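Local structure of CRISPR system Cmr subunit Cmr1-1 (Pyrococcus furiosus, 4W8Z) at residues 229-234 with 331-336; 282-287 with 323-328; 99-104 with 236-241. The protein binds RNA and, with Cmr6, caps the type III-B Cmr ribonucleoprotein complex, part of a CRISPR immune system that targets invading nucleic acids. All coordinates share one frame; numbering follows the deposited sequence.

Overall arrangement
The three contacts illustrate how chemistry follows position in a fold. Contact 2 is the buried one, its centre about 12 Å from the centre of the chain, and depends mostly on leucine and phenylalanine packing, with a weakly bonded pair of serines at one end. Contacts 1 and 3, about 18 and 17 Å out, are partly buried and mix apolar packing with other forces: paired backbone bonds in contact 1, a lysine over an indole in contact 3. Contacts 1 and 2 reach the same C-terminal sheet, and contact 2 is nested within the loop that contact 1 closes. Contact 3 joins the two RAMP-family regions through helix 237-264. It touches both others, Val240 meeting Phe231 and Ile104 meeting Phe286.

Contact 1 (229-234 with 331-336); sequences EVFGPG and SRLPVT
Val230 and Thr336 form a hydrogen-bonded pair between antiparallel strands: Val230 N donates to Thr336 O over 3.0 Å, and Thr336 N donates to Val230 O over 2.9 Å. Their side chains lie side by side on one face of the sheet and point the same way, with Val230 CG2 4.1 Å from Thr336 CB.

Phe231 and Val335 occupy the other face. Leu333, just ahead of the strand, approaches Phe231 with its CD1 branch, 3.5 Å from Phe231 CD1 and as near to CG and CB. The methyl thus meets the root of the aromatic side chain and comes to the ring at a slant. Val335 divides its two methyls between neighbours. CG1 is anti to the backbone N (chi1 173°), which turns that branch to Glu229, where Val335 CG1 lies 3.6 Å from Glu229 CB, while Val335 CG2 stands 4.3 Å from Phe231 CB.

Beyond its aliphatic contact Glu229 stays extended (chi2 163°), carrying its carboxylate to Lys337 and Lys301, both salt-bridged to OE1. Two positive partners around a buried glutamate would be expected to favour its ionised form. The Phe231 ring continues inward to an edge-to-face meeting with Phe244 and to Val240, both on helix 237-264.

Strand 226-231 is also paired with strand 294-302, so segment 331-336 adds a further antiparallel neighbour. Helices 237-264 and 327-330 pack on the face that carries Phe231 and Val335, an antiparallel sheet covered by helices that is consistent with the ferredoxin-like fold of RAMP proteins, to whose clan the C-terminal Cmr1 region belongs.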
loop_
_atom_site.group_PDB
_atom_site.type_symbol
_atom_site.label_atom_id
_atom_site.label_comp_id
_atom_site.label_asym_id
_atom_site.label_seq_id
_atom_site.Cartn_x
_atom_site.Cartn_y
_atom_site.Cartn_z
ATOM N N GLU A 229 5.207 -9.298 4.986
ATOM C CA GLU A 229 5.716 -10.579 4.509
ATOM C C GLU A 229 6.055 -10.513 3.028
ATOM O O GLU A 229 5.485 -9.712 2.287
ATOM C CB GLU A 229 4.692 -11.686 4.747
ATOM C CG GLU A 229 4.337 -11.911 6.198
ATOM C CD GLU A 229 3.053 -12.703 6.367
ATOM O OE1 GLU A 229 2.879 -13.326 7.435
ATOM O OE2 GLU A 229 2.215 -12.695 5.440
ATOM N N VAL A 230 6.982 -11.362 2.598
ATOM C CA VAL A 230 7.319 -11.473 1.184
ATOM C C VAL A 230 7.374 -12.938 0.751
ATOM O O VAL A 230 7.500 -13.841 1.580
ATOM C CB VAL A 230 8.676 -10.811 0.853
ATOM C CG1 VAL A 230 8.683 -9.341 1.248
ATOM C CG2 VAL A 230 9.810 -11.563 1.535
ATOM N N PHE A 231 7.273 -13.170 -0.552
ATOM C CA PHE A 231 7.487 -14.502 -1.105
ATOM C C PHE A 231 8.168 -14.387 -2.462
ATOM O O PHE A 231 7.984 -13.401 -3.176
ATOM C CB PHE A 231 6.167 -15.284 -1.213
ATOM C CG PHE A 231 5.204 -14.752 -2.250
ATOM C CD1 PHE A 231 5.332 -15.097 -3.588
ATOM C CD2 PHE A 231 4.142 -13.946 -1.877
ATOM C CE1 PHE A 231 4.444 -14.622 -4.537
ATOM C CE2 PHE A 231 3.245 -13.470 -2.824
ATOM C CZ PHE A 231 3.401 -13.808 -4.155
ATOM N N GLY A 232 8.953 -15.398 -2.810
ATOM C CA GLY A 232 9.670 -15.400 -4.067
ATOM C C GLY A 232 11.136 -15.747 -3.902
ATOM O O GLY A 232 11.527 -16.364 -2.913
ATOM N N PRO A 233 11.968 -15.329 -4.864
ATOM C CA PRO A 233 11.616 -14.493 -6.018
ATOM C C PRO A 233 10.894 -15.258 -7.124
ATOM O O PRO A 233 10.923 -16.487 -7.133
ATOM C CB PRO A 233 12.979 -14.009 -6.515
ATOM C CG PRO A 233 13.898 -15.129 -6.165
ATOM C CD PRO A 233 13.402 -15.672 -4.855
ATOM N N GLY A 234 10.251 -14.537 -8.035
ATOM C CA GLY A 234 9.634 -15.157 -9.192
ATOM C C GLY A 234 10.481 -14.949 -10.435
ATOM O O GLY A 234 11.479 -14.224 -10.402
ATOM N N SER A 331 0.136 -21.474 2.041
ATOM C CA SER A 331 -0.049 -22.915 1.947
ATOM C C SER A 331 0.536 -23.431 0.639
ATOM O O SER A 331 0.758 -24.632 0.478
ATOM C CB SER A 331 -1.527 -23.293 2.041
ATOM O OG SER A 331 -2.206 -23.015 0.827
ATOM N N ARG A 332 0.786 -22.516 -0.293
ATOM C CA ARG A 332 1.226 -22.903 -1.628
ATOM C C ARG A 332 2.710 -22.632 -1.891
ATOM O O ARG A 332 3.291 -23.232 -2.793
ATOM C CB ARG A 332 0.369 -22.202 -2.684
ATOM C CG ARG A 332 -1.045 -22.759 -2.790
ATOM C CD ARG A 332 -1.825 -22.142 -3.949
ATOM N NE ARG A 332 -1.218 -22.415 -5.251
ATOM C CZ ARG A 332 -0.645 -21.493 -6.019
ATOM N NH1 ARG A 332 -0.601 -20.228 -5.621
ATOM N NH2 ARG A 332 -0.121 -21.835 -7.190
ATOM N N LEU A 333 3.326 -21.746 -1.108
ATOM C CA LEU A 333 4.751 -21.452 -1.275
ATOM C C LEU A 333 5.352 -20.725 -0.061
ATOM O O LEU A 333 4.630 -20.064 0.683
ATOM C CB LEU A 333 4.973 -20.644 -2.563
ATOM C CG LEU A 333 4.062 -19.473 -2.911
ATOM C CD1 LEU A 333 4.549 -18.232 -2.217
ATOM C CD2 LEU A 333 4.035 -19.275 -4.414
ATOM N N PRO A 334 6.680 -20.858 0.145
ATOM C CA PRO A 334 7.351 -20.313 1.337
ATOM C C PRO A 334 7.264 -18.793 1.488
ATOM O O PRO A 334 7.607 -18.048 0.571
ATOM C CB PRO A 334 8.813 -20.740 1.144
ATOM C CG PRO A 334 8.950 -21.013 -0.312
ATOM C CD PRO A 334 7.629 -21.581 -0.721
ATOM N N VAL A 335 6.826 -18.355 2.665
ATOM C CA VAL A 335 6.661 -16.941 2.977
ATOM C C VAL A 335 7.626 -16.512 4.079
ATOM O O VAL A 335 7.764 -17.201 5.084
ATOM C CB VAL A 335 5.215 -16.645 3.421
ATOM C CG1 VAL A 335 5.075 -15.214 3.917
ATOM C CG2 VAL A 335 4.247 -16.927 2.283
ATOM N N THR A 336 8.293 -15.378 3.892
ATOM C CA THR A 336 9.222 -14.873 4.897
ATOM C C THR A 336 8.661 -13.660 5.624
ATOM O O THR A 336 8.243 -12.694 4.990
ATOM C CB THR A 336 10.570 -14.486 4.275
ATOM O OG1 THR A 336 11.170 -15.641 3.681
ATOM C CG2 THR A 336 11.505 -13.907 5.331
#

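Contact 2 (282-287 with 323-328); sequences SPLWFG and SNFDWF
A 3-10 segment laid against a sheet strand, with Leu284 and Phe325 meeting between them, is the element seen here: segment 323-328 packs against strand 284-291 in the C-terminal Cmr1 region. Polar contacts lie at one end and apolar ones at the other.

At the polar end two serines exchange a pair of weak hydrogen bonds. Ser323 N reaches Ser282 O over 2.8 Å, but the angle at the hydrogen is only 120°. The return bond, from Ser282 N to Ser323 OG, is nearly straight yet long at 3.4 Å. Ser323 therefore uses both its backbone N-H and its hydroxyl on the same partner residue, each loosely.

Leu284 then carries the apolar part. A trans first torsion (chi1 -173°) swings its CG away from the backbone N, and the forked end spans two residues of the 3-10 segment: Leu284 CD1 comes to 3.8 Å from Ser323 CA, and Leu284 CD2 to 3.8 Å from Phe325 CD2. The second methyl arrives at the rim of the phenyl ring, near its plane, and the two side chains cross at about a right angle. Phe286, two residues along the same strand, meets Phe325 more distantly. Their ring centroids are 6.0 Å apart with planes inclined at 33°, an oblique pairing.

Helix 237-264 completes the aromatic cluster, Tyr251 meeting Phe325 edge-to-face and Phe244 stacking on Phe286. Strand 294-302 flanks Leu284 through Ile299 and Lys301, and Lys301 also forms a salt bridge with Asp326. Segment 323-328 is thus lodged between the long helix and the strand pair 284-291 and 294-302.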
loop_
_atom_site.group_PDB
_atom_site.type_symbol
_atom_site.label_atom_id
_atom_site.label_comp_id
_atom_site.label_asym_id
_atom_site.label_seq_id
_atom_site.Cartn_x
_atom_site.Cartn_y
_atom_site.Cartn_z
ATOM N N SER A 282 -8.236 -8.316 9.668
ATOM C CA SER A 282 -7.661 -7.004 9.415
ATOM C C SER A 282 -7.383 -6.777 7.934
ATOM O O SER A 282 -7.270 -7.740 7.173
ATOM C CB SER A 282 -6.378 -6.861 10.229
ATOM O OG SER A 282 -6.590 -7.303 11.561
ATOM N N PRO A 283 -7.285 -5.502 7.516
ATOM C CA PRO A 283 -6.955 -5.194 6.118
ATOM C C PRO A 283 -5.658 -5.854 5.650
ATOM O O PRO A 283 -4.685 -5.933 6.405
ATOM C CB PRO A 283 -6.804 -3.671 6.119
ATOM C CG PRO A 283 -7.637 -3.216 7.260
ATOM C CD PRO A 283 -7.521 -4.281 8.306
ATOM N N LEU A 284 -5.654 -6.329 4.409
ATOM C CA LEU A 284 -4.448 -6.875 3.800
ATOM C C LEU A 284 -4.208 -6.217 2.442
ATOM O O LEU A 284 -5.098 -6.175 1.597
ATOM C CB LEU A 284 -4.559 -8.396 3.659
ATOM C CG LEU A 284 -3.332 -9.186 3.193
ATOM C CD1 LEU A 284 -3.403 -10.609 3.719
ATOM C CD2 LEU A 284 -3.223 -9.197 1.678
ATOM N N TRP A 285 -3.004 -5.693 2.244
ATOM C CA TRP A 285 -2.625 -5.130 0.953
ATOM C C TRP A 285 -1.573 -6.021 0.336
ATOM O O TRP A 285 -0.809 -6.660 1.054
ATOM C CB TRP A 285 -2.071 -3.712 1.088
ATOM C CG TRP A 285 -2.967 -2.724 1.760
ATOM C CD1 TRP A 285 -4.229 -2.938 2.234
ATOM C CD2 TRP A 285 -2.660 -1.355 2.038
ATOM N NE1 TRP A 285 -4.724 -1.783 2.791
ATOM C CE2 TRP A 285 -3.778 -0.797 2.684
ATOM C CE3 TRP A 285 -1.542 -0.550 1.812
ATOM C CZ2 TRP A 285 -3.813 0.529 3.101
ATOM C CZ3 TRP A 285 -1.579 0.769 2.223
ATOM C CH2 TRP A 285 -2.708 1.296 2.858
ATOM N N PHE A 286 -1.517 -6.073 -0.987
ATOM C CA PHE A 286 -0.387 -6.736 -1.617
ATOM C C PHE A 286 0.094 -5.994 -2.854
ATOM O O PHE A 286 -0.620 -5.162 -3.422
ATOM C CB PHE A 286 -0.714 -8.198 -1.954
ATOM C CG PHE A 286 -1.889 -8.383 -2.875
ATOM C CD1 PHE A 286 -1.720 -8.385 -4.253
ATOM C CD2 PHE A 286 -3.155 -8.605 -2.362
ATOM C CE1 PHE A 286 -2.800 -8.578 -5.097
ATOM C CE2 PHE A 286 -4.237 -8.799 -3.201
ATOM C CZ PHE A 286 -4.061 -8.784 -4.571
ATOM N N GLY A 287 1.326 -6.297 -3.244
ATOM C CA GLY A 287 1.975 -5.653 -4.365
ATOM C C GLY A 287 3.297 -6.344 -4.624
ATOM O O GLY A 287 3.501 -7.475 -4.187
ATOM N N SER A 323 -7.044 -10.415 6.232
ATOM C CA SER A 323 -5.845 -11.138 6.628
ATOM C C SER A 323 -5.984 -12.653 6.540
ATOM O O SER A 323 -4.986 -13.365 6.538
ATOM C CB SER A 323 -5.455 -10.750 8.046
ATOM O OG SER A 323 -6.470 -11.145 8.948
ATOM N N ASN A 324 -7.210 -13.159 6.459
ATOM C CA ASN A 324 -7.396 -14.601 6.321
ATOM C C ASN A 324 -7.062 -15.089 4.909
ATOM O O ASN A 324 -7.196 -16.275 4.601
ATOM C CB ASN A 324 -8.823 -15.000 6.697
ATOM C CG ASN A 324 -9.869 -14.298 5.862
ATOM O OD1 ASN A 324 -9.618 -13.253 5.272
ATOM N ND2 ASN A 324 -11.059 -14.867 5.821
ATOM N N PHE A 325 -6.626 -14.162 4.060
ATOM C CA PHE A 325 -6.220 -14.466 2.695
ATOM C C PHE A 325 -4.806 -15.051 2.650
ATOM O O PHE A 325 -4.405 -15.650 1.652
ATOM C CB PHE A 325 -6.315 -13.200 1.836
ATOM C CG PHE A 325 -5.597 -13.285 0.516
ATOM C CD1 PHE A 325 -6.067 -14.100 -0.500
ATOM C CD2 PHE A 325 -4.459 -12.526 0.284
ATOM C CE1 PHE A 325 -5.410 -14.166 -1.719
ATOM C CE2 PHE A 325 -3.797 -12.589 -0.931
ATOM C CZ PHE A 325 -4.277 -13.408 -1.934
ATOM N N ASP A 326 -4.059 -14.904 3.742
ATOM C CA ASP A 326 -2.658 -15.321 3.748
ATOM C C ASP A 326 -2.482 -16.831 3.606
ATOM O O ASP A 326 -1.466 -17.285 3.084
ATOM C CB ASP A 326 -1.951 -14.835 5.019
ATOM C CG ASP A 326 -2.708 -15.181 6.286
ATOM O OD1 ASP A 326 -3.564 -16.094 6.256
ATOM O OD2 ASP A 326 -2.450 -14.523 7.316
ATOM N N TRP A 327 -3.460 -17.609 4.067
ATOM C CA TRP A 327 -3.408 -19.060 3.899
ATOM C C TRP A 327 -3.286 -19.429 2.425
ATOM O O TRP A 327 -2.573 -20.361 2.065
ATOM C CB TRP A 327 -4.646 -19.740 4.493
ATOM C CG TRP A 327 -4.848 -21.129 3.948
ATOM C CD1 TRP A 327 -5.654 -21.496 2.906
ATOM C CD2 TRP A 327 -4.206 -22.329 4.398
ATOM N NE1 TRP A 327 -5.557 -22.853 2.686
ATOM C CE2 TRP A 327 -4.676 -23.385 3.586
ATOM C CE3 TRP A 327 -3.283 -22.613 5.409
ATOM C CZ2 TRP A 327 -4.255 -24.701 3.759
ATOM C CZ3 TRP A 327 -2.867 -23.922 5.576
ATOM C CH2 TRP A 327 -3.355 -24.950 4.756
ATOM N N PHE A 328 -3.981 -18.685 1.571
ATOM C CA PHE A 328 -4.060 -19.026 0.160
ATOM C C PHE A 328 -2.783 -18.649 -0.587
ATOM O O PHE A 328 -2.636 -18.939 -1.774
ATOM C CB PHE A 328 -5.285 -18.358 -0.465
ATOM C CG PHE A 328 -6.582 -18.804 0.150
ATOM C CD1 PHE A 328 -7.125 -18.118 1.226
ATOM C CD2 PHE A 328 -7.241 -19.927 -0.327
ATOM C CE1 PHE A 328 -8.308 -18.534 1.806
ATOM C CE2 PHE A 328 -8.426 -20.347 0.248
ATOM C CZ PHE A 328 -8.960 -19.647 1.318
#

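Contact 3 (99-104 with 236-241); sequences KNVGYI and NTWEVL
Lys99 lies along one face of the Trp238 indole, touching it from the first side-chain carbon to the ammonium. Lys99 CB is 3.6 Å from Trp238 CE3, above the rim of the benzene half. A bend at chi2 (-72°) then lays the rest of the chain across the ring system, and Lys99 CD makes a CH-pi contact 3.7 Å from the centroid of the five-membered ring. The ammonium ends over the same ring, Lys99 NZ lying 4.3 Å from that centroid and 23° off the normal, a cation-pi interaction.

Val101 touches the indole elsewhere: its CG2 methyl is 3.8 Å from Trp238 CZ3, and the two side chains cross at about a right angle. Further along, Ile104 extends CD1 to 3.8 Å from Leu241 O, with Leu241 CD2 also near this methyl at 4.4 Å.

Two helix ends position these groups. Asn100 closes helix 95-99 with a Schellman motif at positive phi, and so turns the chain between Lys99 and Val101. On the partner side, Asn236 is the N-cap of helix 237-264: its OD1 accepts from Glu239 N over 2.9 Å, with the donor tilted 28° from the carbonyl plane. This bond ties down the first turn, which carries Trp238.

Farther along the same helix, Asn246 accepts from Asn100 ND2, and Asn245 OD1 accepts from the backbone N-H groups of Tyr103 and Ile104, so the loop is bonded to the helix beyond the first turn. Segments 99-104 and 236-241 themselves share no hydrogen bond. Their cohesion therefore rests on dispersion and on cation-pi attraction, which probably costs the ammonium less hydration than a buried salt bridge would, in keeping with the partly exposed setting of Lys99 and Trp238.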
loop_
_atom_site.group_PDB
_atom_site.type_symbol
_atom_site.label_atom_id
_atom_site.label_comp_id
_atom_site.label_asym_id
_atom_site.label_seq_id
_atom_site.Cartn_x
_atom_site.Cartn_y
_atom_site.Cartn_z
ATOM N N LYS A 99 -2.148 -12.581 -19.044
ATOM C CA LYS A 99 -1.217 -12.528 -17.920
ATOM C C LYS A 99 -1.793 -13.120 -16.632
ATOM O O LYS A 99 -1.114 -13.136 -15.605
ATOM C CB LYS A 99 -0.778 -11.085 -17.666
ATOM C CG LYS A 99 -0.135 -10.391 -18.857
ATOM C CD LYS A 99 1.259 -10.928 -19.133
ATOM C CE LYS A 99 1.905 -10.183 -20.294
ATOM N NZ LYS A 99 3.198 -10.790 -20.708
ATOM N N ASN A 100 -3.035 -13.599 -16.697
ATOM C CA ASN A 100 -3.704 -14.216 -15.552
ATOM C C ASN A 100 -3.814 -13.225 -14.382
ATOM O O ASN A 100 -3.256 -13.435 -13.302
ATOM C CB ASN A 100 -2.964 -15.493 -15.134
ATOM C CG ASN A 100 -3.746 -16.332 -14.146
ATOM O OD1 ASN A 100 -4.921 -16.074 -13.880
ATOM N ND2 ASN A 100 -3.096 -17.354 -13.600
ATOM N N VAL A 101 -4.528 -12.129 -14.626
ATOM C CA VAL A 101 -4.676 -11.046 -13.659
ATOM C C VAL A 101 -6.138 -10.607 -13.588
ATOM O O VAL A 101 -6.462 -9.571 -13.013
ATOM C CB VAL A 101 -3.796 -9.825 -14.034
ATOM C CG1 VAL A 101 -3.406 -9.062 -12.807
ATOM C CG2 VAL A 101 -2.538 -10.263 -14.734
ATOM N N GLY A 102 -7.017 -11.415 -14.166
ATOM C CA GLY A 102 -8.397 -11.018 -14.386
ATOM C C GLY A 102 -9.303 -10.928 -13.175
ATOM O O GLY A 102 -10.375 -10.325 -13.246
ATOM N N TYR A 103 -8.898 -11.523 -12.061
ATOM C CA TYR A 103 -9.716 -11.447 -10.859
ATOM C C TYR A 103 -9.259 -10.326 -9.929
ATOM O O TYR A 103 -10.081 -9.547 -9.460
ATOM C CB TYR A 103 -9.720 -12.790 -10.130
ATOM C CG TYR A 103 -10.530 -13.844 -10.849
ATOM C CD1 TYR A 103 -11.916 -13.873 -10.745
ATOM C CD2 TYR A 103 -9.910 -14.803 -11.643
ATOM C CE1 TYR A 103 -12.663 -14.832 -11.404
ATOM C CE2 TYR A 103 -10.649 -15.767 -12.308
ATOM C CZ TYR A 103 -12.025 -15.777 -12.185
ATOM O OH TYR A 103 -12.760 -16.738 -12.846
ATOM N N ILE A 104 -7.961 -10.225 -9.671
ATOM C CA ILE A 104 -7.477 -9.161 -8.800
ATOM C C ILE A 104 -7.692 -7.790 -9.443
ATOM O O ILE A 104 -7.933 -6.811 -8.741
ATOM C CB ILE A 104 -5.982 -9.331 -8.425
ATOM C CG1 ILE A 104 -5.088 -9.376 -9.662
ATOM C CG2 ILE A 104 -5.772 -10.580 -7.579
ATOM C CD1 ILE A 104 -3.610 -9.424 -9.325
ATOM N N ASN A 236 9.546 -13.374 -13.137
ATOM C CA ASN A 236 9.313 -11.991 -13.510
ATOM C C ASN A 236 8.156 -11.440 -12.694
ATOM O O ASN A 236 7.560 -12.162 -11.896
ATOM C CB ASN A 236 9.019 -11.878 -15.006
ATOM C CG ASN A 236 7.952 -12.850 -15.460
ATOM O OD1 ASN A 236 6.788 -12.721 -15.093
ATOM N ND2 ASN A 236 8.341 -13.828 -16.264
ATOM N N THR A 237 7.834 -10.168 -12.902
ATOM C CA THR A 237 6.777 -9.518 -12.140
ATOM C C THR A 237 5.426 -10.171 -12.406
ATOM O O THR A 237 4.674 -10.451 -11.476
ATOM C CB THR A 237 6.691 -8.016 -12.464
ATOM O OG1 THR A 237 7.973 -7.410 -12.261
ATOM C CG2 THR A 237 5.666 -7.330 -11.572
ATOM N N TRP A 238 5.133 -10.420 -13.676
ATOM C CA TRP A 238 3.846 -10.984 -14.065
ATOM C C TRP A 238 3.582 -12.330 -13.391
ATOM O O TRP A 238 2.437 -12.656 -13.079
ATOM C CB TRP A 238 3.764 -11.138 -15.586
ATOM C CG TRP A 238 3.580 -9.850 -16.335
ATOM C CD1 TRP A 238 4.453 -9.284 -17.220
ATOM C CD2 TRP A 238 2.446 -8.971 -16.275
ATOM N NE1 TRP A 238 3.935 -8.110 -17.712
ATOM C CE2 TRP A 238 2.705 -7.896 -17.147
ATOM C CE3 TRP A 238 1.239 -8.990 -15.569
ATOM C CZ2 TRP A 238 1.801 -6.851 -17.330
ATOM C CZ3 TRP A 238 0.343 -7.951 -15.752
ATOM C CH2 TRP A 238 0.629 -6.898 -16.625
ATOM N N GLU A 239 4.639 -13.104 -13.165
ATOM C CA GLU A 239 4.495 -14.404 -12.521
ATOM C C GLU A 239 4.039 -14.233 -11.077
ATOM O O GLU A 239 3.194 -14.984 -10.590
ATOM C CB GLU A 239 5.807 -15.190 -12.568
ATOM C CG GLU A 239 5.638 -16.670 -12.246
ATOM C CD GLU A 239 6.954 -17.363 -11.952
ATOM O OE1 GLU A 239 7.642 -16.949 -10.995
ATOM O OE2 GLU A 239 7.301 -18.320 -12.677
ATOM N N VAL A 240 4.601 -13.236 -10.402
ATOM C CA VAL A 240 4.216 -12.909 -9.034
ATOM C C VAL A 240 2.755 -12.471 -8.969
ATOM O O VAL A 240 1.986 -12.963 -8.144
ATOM C CB VAL A 240 5.111 -11.801 -8.451
ATOM C CG1 VAL A 240 4.516 -11.249 -7.162
ATOM C CG2 VAL A 240 6.519 -12.330 -8.222
ATOM N N LEU A 241 2.381 -11.548 -9.850
ATOM C CA LEU A 241 1.001 -11.086 -9.947
ATOM C C LEU A 241 0.042 -12.241 -10.233
ATOM O O LEU A 241 -1.068 -12.280 -9.704
ATOM C CB LEU A 241 0.874 -10.014 -11.032
ATOM C CG LEU A 241 1.387 -8.621 -10.664
ATOM C CD1 LEU A 241 1.436 -7.718 -11.880
ATOM C CD2 LEU A 241 0.513 -8.009 -9.580
#